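Local structure of malonyl acyl carrier protein transacylase (Streptococcus pneumoniae, 3IM8) at residues K147-L151 with G152-P156; F198-S201 with L202-P205; L244-Q247 with V248-P251. The protein probably transfers the malonyl group from malonyl-CoA to holo-acyl carrier protein, the step that supplies malonyl units for bacterial fatty acid synthesis. All blocks are in the same frame, centred on the assembly; numbering follows the deposited sequence.

Contact 1. Residues K147-L151 with G152-P156; sequences KASEL and GVVTP
Gly152, Ser149 and Val154 carry this turn, in which the chain leaves a helix and doubles back into a strand. Gly152 N donates to Ser149 O at 3.2 Å, the N-H pointing almost straight at the oxygen (160°). One residue earlier, Leu151 N likewise pairs with Ala148 O; two successive i to i+3 bonds thus follow one another round the turn. Gly152 has a positive phi of 132°, where a CB would be jammed against Leu151 O, and this conformation by itself calls for glycine. The Ser149 CA-H also leans on Gly152 O, with CA and O 3.3 Å apart.

The glycine turn takes the chain from helix 138-148 into strand 154-161 of the mixed sheet in the smaller part of the acyl transferase fold. There Val154 faces back toward the helix: its CG1, set between backbone N and carbonyl carbon (chi1 50°), reaches Ala148 CB at 3.8 Å and lies equally close to Ser149 OG. Cys145, Val174 and Ala177 also touch this valine. Ser149 OG is bonded to Cys145 O one turn back along the helix, and it also receives a hydrogen bond from a water whose oxygen is 3.0 Å away. That water accepts in turn from Val154 N at 2.9 Å.

Contact 2. Residues F198-S201 with L202-P205; sequences FHTS and LLEP. With ACT (acetate ion), chain B.
His199 NE2 donates to acetate O at 2.7 Å, the oxygen lying near the imidazole plane at its edge, with a bent N-H...O angle of 138°. The Phe198 ring flanks the same ion: its CD1 is 3.6 Å from that oxygen, while the acetate methyl meets the ring at its edge, in plane. Ser90 and Arg115 also hydrogen-bond the acetate, which probably came from the crystallisation liquor.

Behind this first shell, Leu203 supports Phe198. Its CD2 methyl comes obliquely to the ring, 3.3 Å from Phe198 CD2, and continues onto Phe198 CA; Met119 of helix 105-122 touches both side chains. Leu203 belongs to a short 3-10 turn that leads into helix 204-215. As the N-cap residue it sends its N-H to Thr200 O, the position of this nitrogen being less certain in the model, and Glu204 N reaches Ser201 O at 2.8 Å.

Thr200 OG1 sits between its own backbone N and carbonyl carbon (chi1 77°), which turns it toward Leu202. There it takes a weak bond from Leu202 N at 3.3 Å and rests against Leu202 CB, its stronger partner being Pro197 O. On the far side of the imidazole, ND1 is bonded to Gln247 O, which fixes the ring's orientation.

His199 and Ser90 are the predicted active-site pair. A carboxylate held by both residues and by Arg115 is consistent with a pocket able to receive the acid end of a malonyl group, as in related malonyl transferases.

Contact 3. Residues L244-Q247 with V248-P251; sequences LTRQ and VKEP
Arg246 O accepts from Lys249 N at 2.9 Å (N-H...O angle 149°) where the chain passes from helix 240-247 into a loop. The side chains of Arg246 and Glu250 close across this turn. Arg246 NH1 meets Glu250 OE1 at 2.7 Å in a salt bridge, and also donates to Glu250 OE2 at 3.1 Å, on its syn side and nearly in the guanidinium plane. One nitrogen thus serves both carboxylate oxygens, with the two flat groups turned 50° against each other. A bend at chi3 (-67°) carries the guanidinium round to Glu250, whose own chain runs extended beyond CG and whose OE2 rests against Arg246 CB, CG and CD, 3.0 Å from CD.

This exit leads from helix 240-247 to the short strand 252-253 at the edge of the mixed sheet, and it lies beside the predicted active site: the Gln247 side-chain amide is held by Ser90 O and Arg115. Lys249 crosses Arg246 obliquely. Its CG lies 3.4 Å from Arg246 O, and its CE rests 3.9 Å from Arg246 CA. Val248 brings CG2 to 3.6 Å from Thr245 O, and the same valine meets Met119 and Arg115 of helix 105-122.

In the fold
All three contacts are local turns where a helix begins or ends, yet their chemistry follows their place in the fold. Contact 1 is peripheral, its centre about 24 Å from the centre of the chain and away from the predicted active site; glycine geometry, a water bridge and apolar packing serve it. Contacts 2 and 3 lie deeper, their centres about 8 Å apart, and are joined by a probable backbone bond from His199 N to Val248 O and by the imidazole's bond to Gln247 O; contact 2 mixes ion binding with apolar support, whereas contact 3 adds a salt bridge to its turn. Contact 1 meets contact 2 where Val153 packs on Thr200 and Leu202, and contact 3 where Pro156 touches Pro251.

Contact 1. Residues K147-L151 with G152-P156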
ATOM      1  N   LYS A 147      22.959  14.605   1.323  1.00 29.36           N
ATOM      2  CA  LYS A 147      24.349  14.651   0.837  1.00 30.35           C
ATOM      3  C   LYS A 147      24.543  13.814  -0.437  1.00 30.12           C
ATOM      4  O   LYS A 147      25.167  14.248  -1.401  1.00 29.62           O
ATOM      5  CB  LYS A 147      25.304  14.147   1.904  1.00 31.07           C
ATOM      6  CG  LYS A 147      26.757  14.579   1.680  1.00 34.31           C
ATOM      7  CD  LYS A 147      27.595  14.300   2.932  1.00 39.60           C
ATOM      8  CE  LYS A 147      27.070  15.023   4.232  1.00 41.75           C
ATOM      9  NZ  LYS A 147      27.401  14.334   5.557  1.00 41.37           N
ATOM     10  N   ALA A 148      23.966  12.613  -0.443  1.00 30.18           N
ATOM     11  CA  ALA A 148      24.130  11.688  -1.568  1.00 29.16           C
ATOM     12  C   ALA A 148      23.423  12.107  -2.848  1.00 29.03           C
ATOM     13  O   ALA A 148      23.792  11.608  -3.897  1.00 26.72           O
ATOM     14  CB  ALA A 148      23.673  10.284  -1.170  1.00 29.76           C
ATOM     15  N   SER A 149      22.428  13.015  -2.749  1.00 29.46           N
ATOM     16  CA  SER A 149      21.560  13.445  -3.896  1.00 30.23           C
ATOM     17  C   SER A 149      22.248  14.194  -5.021  1.00 30.87           C
ATOM     18  O   SER A 149      21.714  14.333  -6.143  1.00 31.09           O
ATOM     19  CB  SER A 149      20.361  14.291  -3.419  1.00 30.23           C
ATOM     20  OG  SER A 149      19.453  13.524  -2.666  1.00 31.22           O
ATOM     21  N   GLU A 150      23.432  14.688  -4.726  1.00 31.23           N
ATOM     22  CA  GLU A 150      24.265  15.287  -5.732  1.00 32.38           C
ATOM     23  C   GLU A 150      24.615  14.268  -6.809  1.00 32.46           C
ATOM     24  O   GLU A 150      24.780  14.606  -8.017  1.00 32.45           O
ATOM     25  CB  GLU A 150      25.539  15.732  -5.065  1.00 33.41           C
ATOM     26  CG  GLU A 150      26.521  16.249  -6.064  1.00 37.49           C
ATOM     27  CD  GLU A 150      27.750  16.810  -5.412  1.00 40.71           C
ATOM     28  OE1 GLU A 150      28.474  16.045  -4.718  1.00 42.15           O
ATOM     29  OE2 GLU A 150      27.957  18.017  -5.615  1.00 42.63           O
ATOM     30  N   LEU A 151      24.746  13.026  -6.357  1.00 31.29           N
ATOM     31  CA  LEU A 151      25.109  11.924  -7.225  1.00 31.32           C
ATOM     32  C   LEU A 151      23.923  11.307  -8.008  1.00 31.20           C
ATOM     33  O   LEU A 151      24.136  10.368  -8.746  1.00 31.31           O
ATOM     34  CB  LEU A 151      25.862  10.868  -6.382  1.00 31.16           C
ATOM     35  CG  LEU A 151      27.327  11.169  -6.017  1.00 31.28           C
ATOM     36  CD1 LEU A 151      27.565  12.474  -5.297  1.00 33.72           C
ATOM     37  CD2 LEU A 151      27.898  10.029  -5.204  1.00 27.43           C
ATOM     38  N   GLY A 152      22.687  11.827  -7.815  1.00 30.83           N
ATOM     39  CA  GLY A 152      21.431  11.305  -8.403  1.00 28.99           C
ATOM     40  C   GLY A 152      20.260  11.144  -7.407  1.00 28.16           C
ATOM     41  O   GLY A 152      20.407  11.361  -6.202  1.00 26.54           O
ATOM     42  N   VAL A 153      19.098  10.720  -7.901  1.00 28.27           N
ATOM     43  CA  VAL A 153      17.931  10.436  -7.019  1.00 27.76           C
ATOM     44  C   VAL A 153      18.175   9.403  -5.910  1.00 27.16           C
ATOM     45  O   VAL A 153      18.406   8.234  -6.185  1.00 27.46           O
ATOM     46  CB  VAL A 153      16.675  10.032  -7.829  1.00 28.19           C
ATOM     47  CG1 VAL A 153      15.478   9.894  -6.864  1.00 27.49           C
ATOM     48  CG2 VAL A 153      16.392  11.088  -8.936  1.00 26.52           C
ATOM     49  N   VAL A 154      18.137   9.858  -4.653  1.00 26.83           N
ATOM     50  CA  VAL A 154      18.041   8.984  -3.477  1.00 26.00           C
ATOM     51  C   VAL A 154      17.235   9.661  -2.351  1.00 25.95           C
ATOM     52  O   VAL A 154      17.657  10.679  -1.813  1.00 26.08           O
ATOM     53  CB  VAL A 154      19.445   8.572  -2.984  1.00 26.01           C
ATOM     54  CG1 VAL A 154      20.343   9.828  -2.839  1.00 25.31           C
ATOM     55  CG2 VAL A 154      19.343   7.786  -1.706  1.00 23.90           C
ATOM     56  N   THR A 155      16.057   9.142  -2.010  1.00 26.30           N
ATOM     57  CA  THR A 155      15.312   9.700  -0.838  1.00 26.88           C
ATOM     58  C   THR A 155      14.660   8.592   0.011  1.00 25.65           C
ATOM     59  O   THR A 155      14.550   7.442  -0.466  1.00 25.54           O
ATOM     60  CB  THR A 155      14.213  10.707  -1.247  1.00 27.23           C
ATOM     61  OG1 THR A 155      13.343  10.114  -2.216  1.00 29.94           O
ATOM     62  CG2 THR A 155      14.827  11.994  -1.812  1.00 30.71           C
ATOM     63  N   PRO A 156      14.258   8.907   1.264  1.00 24.03           N
ATOM     64  CA  PRO A 156      13.432   7.900   1.940  1.00 23.53           C
ATOM     65  C   PRO A 156      12.146   7.689   1.131  1.00 23.11           C
ATOM     66  O   PRO A 156      11.526   8.661   0.717  1.00 23.28           O
ATOM     67  CB  PRO A 156      13.142   8.515   3.312  1.00 22.44           C
ATOM     68  CG  PRO A 156      14.338   9.408   3.565  1.00 22.92           C
ATOM     69  CD  PRO A 156      14.567  10.037   2.161  1.00 24.83           C
TER
HETATM   70  O   HOH W   1      17.276  12.673  -4.612  1.00 29.23           O

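Contact 2. Residues F198-S201 with L202-P205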
ATOM      1  N   PHE A 198      10.045   3.030  -6.395  1.00 25.03           N
ATOM      2  CA  PHE A 198       8.758   3.715  -6.270  1.00 24.62           C
ATOM      3  C   PHE A 198       8.844   4.737  -5.121  1.00 24.23           C
ATOM      4  O   PHE A 198       9.634   4.556  -4.164  1.00 23.94           O
ATOM      5  CB  PHE A 198       7.662   2.682  -5.945  1.00 25.67           C
ATOM      6  CG  PHE A 198       7.379   1.684  -7.044  1.00 27.27           C
ATOM      7  CD1 PHE A 198       6.650   0.548  -6.761  1.00 29.83           C
ATOM      8  CD2 PHE A 198       7.785   1.899  -8.356  1.00 29.15           C
ATOM      9  CE1 PHE A 198       6.311  -0.382  -7.766  1.00 30.03           C
ATOM     10  CE2 PHE A 198       7.473   0.981  -9.371  1.00 31.45           C
ATOM     11  CZ  PHE A 198       6.732  -0.174  -9.072  1.00 31.27           C
ATOM     12  N   HIS A 199       8.035   5.793  -5.191  1.00 23.66           N
ATOM     13  CA  HIS A 199       7.933   6.826  -4.116  1.00 23.51           C
ATOM     14  C   HIS A 199       9.200   7.721  -4.022  1.00 24.99           C
ATOM     15  O   HIS A 199       9.554   8.230  -2.950  1.00 24.70           O
ATOM     16  CB  HIS A 199       7.475   6.240  -2.758  1.00 23.71           C
ATOM     17  CG  HIS A 199       6.333   5.271  -2.867  1.00 23.14           C
ATOM     18  ND1 HIS A 199       5.034   5.672  -3.101  1.00 23.41           N
ATOM     19  CD2 HIS A 199       6.304   3.917  -2.801  1.00 23.56           C
ATOM     20  CE1 HIS A 199       4.251   4.608  -3.182  1.00 23.73           C
ATOM     21  NE2 HIS A 199       4.996   3.529  -2.996  1.00 25.24           N
ATOM     22  N   THR A 200       9.810   7.948  -5.209  1.00 25.82           N
ATOM     23  CA  THR A 200      10.910   8.902  -5.454  1.00 26.06           C
ATOM     24  C   THR A 200      10.595   9.682  -6.769  1.00 27.20           C
ATOM     25  O   THR A 200       9.717   9.272  -7.554  1.00 25.34           O
ATOM     26  CB  THR A 200      12.287   8.164  -5.584  1.00 25.93           C
ATOM     27  OG1 THR A 200      12.411   7.529  -6.869  1.00 26.66           O
ATOM     28  CG2 THR A 200      12.494   7.116  -4.447  1.00 25.76           C
ATOM     29  N   SER A 201      11.304  10.794  -7.008  1.00 28.72           N
ATOM     30  CA  SER A 201      11.151  11.552  -8.286  1.00 30.01           C
ATOM     31  C   SER A 201      11.348  10.745  -9.562  1.00 29.26           C
ATOM     32  O   SER A 201      10.877  11.146 -10.635  1.00 29.79           O
ATOM     33  CB  SER A 201      12.111  12.723  -8.331  1.00 30.85           C
ATOM     34  OG  SER A 201      12.535  12.976  -7.008  1.00 36.21           O
ATOM     35  N   LEU A 202      12.033   9.611  -9.464  1.00 29.18           N
ATOM     36  CA  LEU A 202      12.188   8.744 -10.652  1.00 28.46           C
ATOM     37  C   LEU A 202      10.832   8.417 -11.219  1.00 28.34           C
ATOM     38  O   LEU A 202      10.695   8.148 -12.414  1.00 27.14           O
ATOM     39  CB  LEU A 202      12.985   7.480 -10.345  1.00 28.09           C
ATOM     40  CG  LEU A 202      14.413   7.855  -9.931  1.00 28.70           C
ATOM     41  CD1 LEU A 202      15.063   6.786  -9.076  1.00 29.11           C
ATOM     42  CD2 LEU A 202      15.273   8.241 -11.161  1.00 30.07           C
ATOM     43  N   LEU A 203       9.802   8.490 -10.374  1.00 28.65           N
ATOM     44  CA  LEU A 203       8.459   8.124 -10.840  1.00 29.58           C
ATOM     45  C   LEU A 203       7.658   9.285 -11.387  1.00 30.30           C
ATOM     46  O   LEU A 203       6.478   9.122 -11.717  1.00 30.77           O
ATOM     47  CB  LEU A 203       7.673   7.390  -9.734  1.00 29.99           C
ATOM     48  CG  LEU A 203       8.000   5.886  -9.880  1.00 32.53           C
ATOM     49  CD1 LEU A 203       9.495   5.594  -9.600  1.00 30.26           C
ATOM     50  CD2 LEU A 203       7.100   5.034  -9.015  1.00 36.61           C
ATOM     51  N   GLU A 204       8.284  10.455 -11.493  1.00 31.71           N
ATOM     52  CA  GLU A 204       7.618  11.662 -12.026  1.00 33.07           C
ATOM     53  C   GLU A 204       6.949  11.417 -13.389  1.00 33.01           C
ATOM     54  O   GLU A 204       5.793  11.766 -13.561  1.00 32.91           O
ATOM     55  CB  GLU A 204       8.561  12.897 -12.016  1.00 34.01           C
ATOM     56  CG  GLU A 204       7.836  14.270 -11.808  1.00 36.79           C
ATOM     57  CD  GLU A 204       7.150  14.758 -13.087  1.00 39.92           C
ATOM     58  OE1 GLU A 204       6.271  15.635 -13.054  1.00 42.23           O
ATOM     59  OE2 GLU A 204       7.491  14.253 -14.160  1.00 42.26           O
ATOM     60  N   PRO A 205       7.653  10.772 -14.341  1.00 33.58           N
ATOM     61  CA  PRO A 205       6.958  10.364 -15.583  1.00 33.63           C
ATOM     62  C   PRO A 205       5.687   9.507 -15.349  1.00 33.65           C
ATOM     63  O   PRO A 205       4.636   9.719 -16.010  1.00 33.43           O
ATOM     64  CB  PRO A 205       8.023   9.535 -16.342  1.00 33.95           C
ATOM     65  CG  PRO A 205       9.370  10.065 -15.843  1.00 33.13           C
ATOM     66  CD  PRO A 205       9.115  10.505 -14.388  1.00 33.74           C
TER
HETATM   67  C   ACT B 500       3.627   0.221  -4.606  1.00 29.38           C
HETATM   68  O   ACT B 500       4.175   1.323  -4.219  1.00 29.54           O
HETATM   69  OXT ACT B 500       2.455   0.187  -5.275  1.00 26.10           O
HETATM   70  CH3 ACT B 500       4.488  -0.959  -4.192  1.00 28.03           C

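Contact 3. Residues L244-Q247 with V248-P251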
ATOM      1  N   LEU A 244      -3.038  11.553  -5.170  1.00 22.55           N
ATOM      2  CA  LEU A 244      -2.691  10.269  -5.758  1.00 22.48           C
ATOM      3  C   LEU A 244      -1.612  10.452  -6.833  1.00 23.80           C
ATOM      4  O   LEU A 244      -0.715   9.619  -6.993  1.00 24.05           O
ATOM      5  CB  LEU A 244      -3.929   9.591  -6.314  1.00 22.02           C
ATOM      6  CG  LEU A 244      -4.890   9.168  -5.208  1.00 17.76           C
ATOM      7  CD1 LEU A 244      -6.134   8.740  -5.858  1.00 14.41           C
ATOM      8  CD2 LEU A 244      -4.304   8.074  -4.287  1.00 16.29           C
ATOM      9  N   THR A 245      -1.708  11.565  -7.550  1.00 23.62           N
ATOM     10  CA  THR A 245      -0.669  11.982  -8.449  1.00 23.51           C
ATOM     11  C   THR A 245       0.693  12.041  -7.781  1.00 23.36           C
ATOM     12  O   THR A 245       1.616  11.460  -8.290  1.00 24.25           O
ATOM     13  CB  THR A 245      -1.028  13.297  -9.107  1.00 22.73           C
ATOM     14  OG1 THR A 245      -2.094  13.040 -10.012  1.00 24.10           O
ATOM     15  CG2 THR A 245       0.185  13.879  -9.861  1.00 24.22           C
ATOM     16  N   ARG A 246       0.806  12.716  -6.635  1.00 23.73           N
ATOM     17  CA  ARG A 246       2.089  12.812  -5.892  1.00 23.82           C
ATOM     18  C   ARG A 246       2.489  11.522  -5.176  1.00 22.83           C
ATOM     19  O   ARG A 246       3.679  11.237  -5.031  1.00 21.97           O
ATOM     20  CB  ARG A 246       2.080  13.986  -4.924  1.00 23.75           C
ATOM     21  CG  ARG A 246       1.965  15.345  -5.674  1.00 27.40           C
ATOM     22  CD  ARG A 246       2.353  16.508  -4.788  1.00 30.20           C
ATOM     23  NE  ARG A 246       1.406  16.681  -3.697  1.00 31.55           N
ATOM     24  CZ  ARG A 246       1.705  16.657  -2.397  1.00 31.90           C
ATOM     25  NH1 ARG A 246       2.929  16.441  -1.954  1.00 30.82           N
ATOM     26  NH2 ARG A 246       0.749  16.854  -1.518  1.00 33.45           N
ATOM     27  N   GLN A 247       1.495  10.760  -4.720  1.00 22.85           N
ATOM     28  CA  GLN A 247       1.762   9.550  -3.947  1.00 24.19           C
ATOM     29  C   GLN A 247       2.806   8.619  -4.577  1.00 23.79           C
ATOM     30  O   GLN A 247       3.631   8.070  -3.838  1.00 24.95           O
ATOM     31  CB  GLN A 247       0.471   8.774  -3.653  1.00 23.75           C
ATOM     32  CG  GLN A 247       0.627   7.589  -2.731  1.00 26.19           C
ATOM     33  CD  GLN A 247      -0.183   6.375  -3.248  1.00 30.75           C
ATOM     34  OE1 GLN A 247      -0.203   6.088  -4.462  1.00 34.29           O
ATOM     35  NE2 GLN A 247      -0.852   5.674  -2.334  1.00 30.78           N
ATOM     36  N   VAL A 248       2.769   8.450  -5.903  1.00 23.88           N
ATOM     37  CA  VAL A 248       3.669   7.508  -6.631  1.00 23.88           C
ATOM     38  C   VAL A 248       5.138   7.990  -6.652  1.00 23.74           C
ATOM     39  O   VAL A 248       6.080   7.205  -6.775  1.00 22.61           O
ATOM     40  CB  VAL A 248       3.107   7.057  -8.062  1.00 24.76           C
ATOM     41  CG1 VAL A 248       1.776   6.320  -7.953  1.00 24.45           C
ATOM     42  CG2 VAL A 248       2.957   8.230  -9.028  1.00 26.17           C
ATOM     43  N   LYS A 249       5.329   9.292  -6.439  1.00 24.30           N
ATOM     44  CA  LYS A 249       6.661   9.886  -6.505  1.00 23.85           C
ATOM     45  C   LYS A 249       7.101  10.533  -5.190  1.00 23.31           C
ATOM     46  O   LYS A 249       8.141  11.169  -5.158  1.00 23.10           O
ATOM     47  CB  LYS A 249       6.727  10.902  -7.683  1.00 24.19           C
ATOM     48  CG  LYS A 249       5.872  12.174  -7.425  1.00 25.37           C
ATOM     49  CD  LYS A 249       5.986  13.225  -8.529  1.00 27.63           C
ATOM     50  CE  LYS A 249       4.697  14.007  -8.563  1.00 30.76           C
ATOM     51  NZ  LYS A 249       4.914  15.278  -9.250  1.00 35.03           N
ATOM     52  N   GLU A 250       6.318  10.406  -4.111  1.00 23.63           N
ATOM     53  CA  GLU A 250       6.705  10.954  -2.777  1.00 22.79           C
ATOM     54  C   GLU A 250       6.688   9.879  -1.656  1.00 22.53           C
ATOM     55  O   GLU A 250       6.074   8.813  -1.837  1.00 23.16           O
ATOM     56  CB  GLU A 250       5.803  12.147  -2.430  1.00 22.73           C
ATOM     57  CG  GLU A 250       6.073  13.323  -3.333  1.00 25.38           C
ATOM     58  CD  GLU A 250       5.306  14.569  -2.973  1.00 26.90           C
ATOM     59  OE1 GLU A 250       5.014  14.808  -1.785  1.00 27.01           O
ATOM     60  OE2 GLU A 250       5.017  15.320  -3.907  1.00 28.55           O
ATOM     61  N   PRO A 251       7.365  10.131  -0.509  1.00 22.32           N
ATOM     62  CA  PRO A 251       7.433   9.107   0.565  1.00 21.82           C
ATOM     63  C   PRO A 251       6.039   8.678   1.073  1.00 21.67           C
ATOM     64  O   PRO A 251       5.154   9.488   1.199  1.00 20.88           O
ATOM     65  CB  PRO A 251       8.247   9.785   1.671  1.00 21.07           C
ATOM     66  CG  PRO A 251       8.993  10.907   0.989  1.00 21.87           C
ATOM     67  CD  PRO A 251       8.185  11.328  -0.185  1.00 21.50           C
TER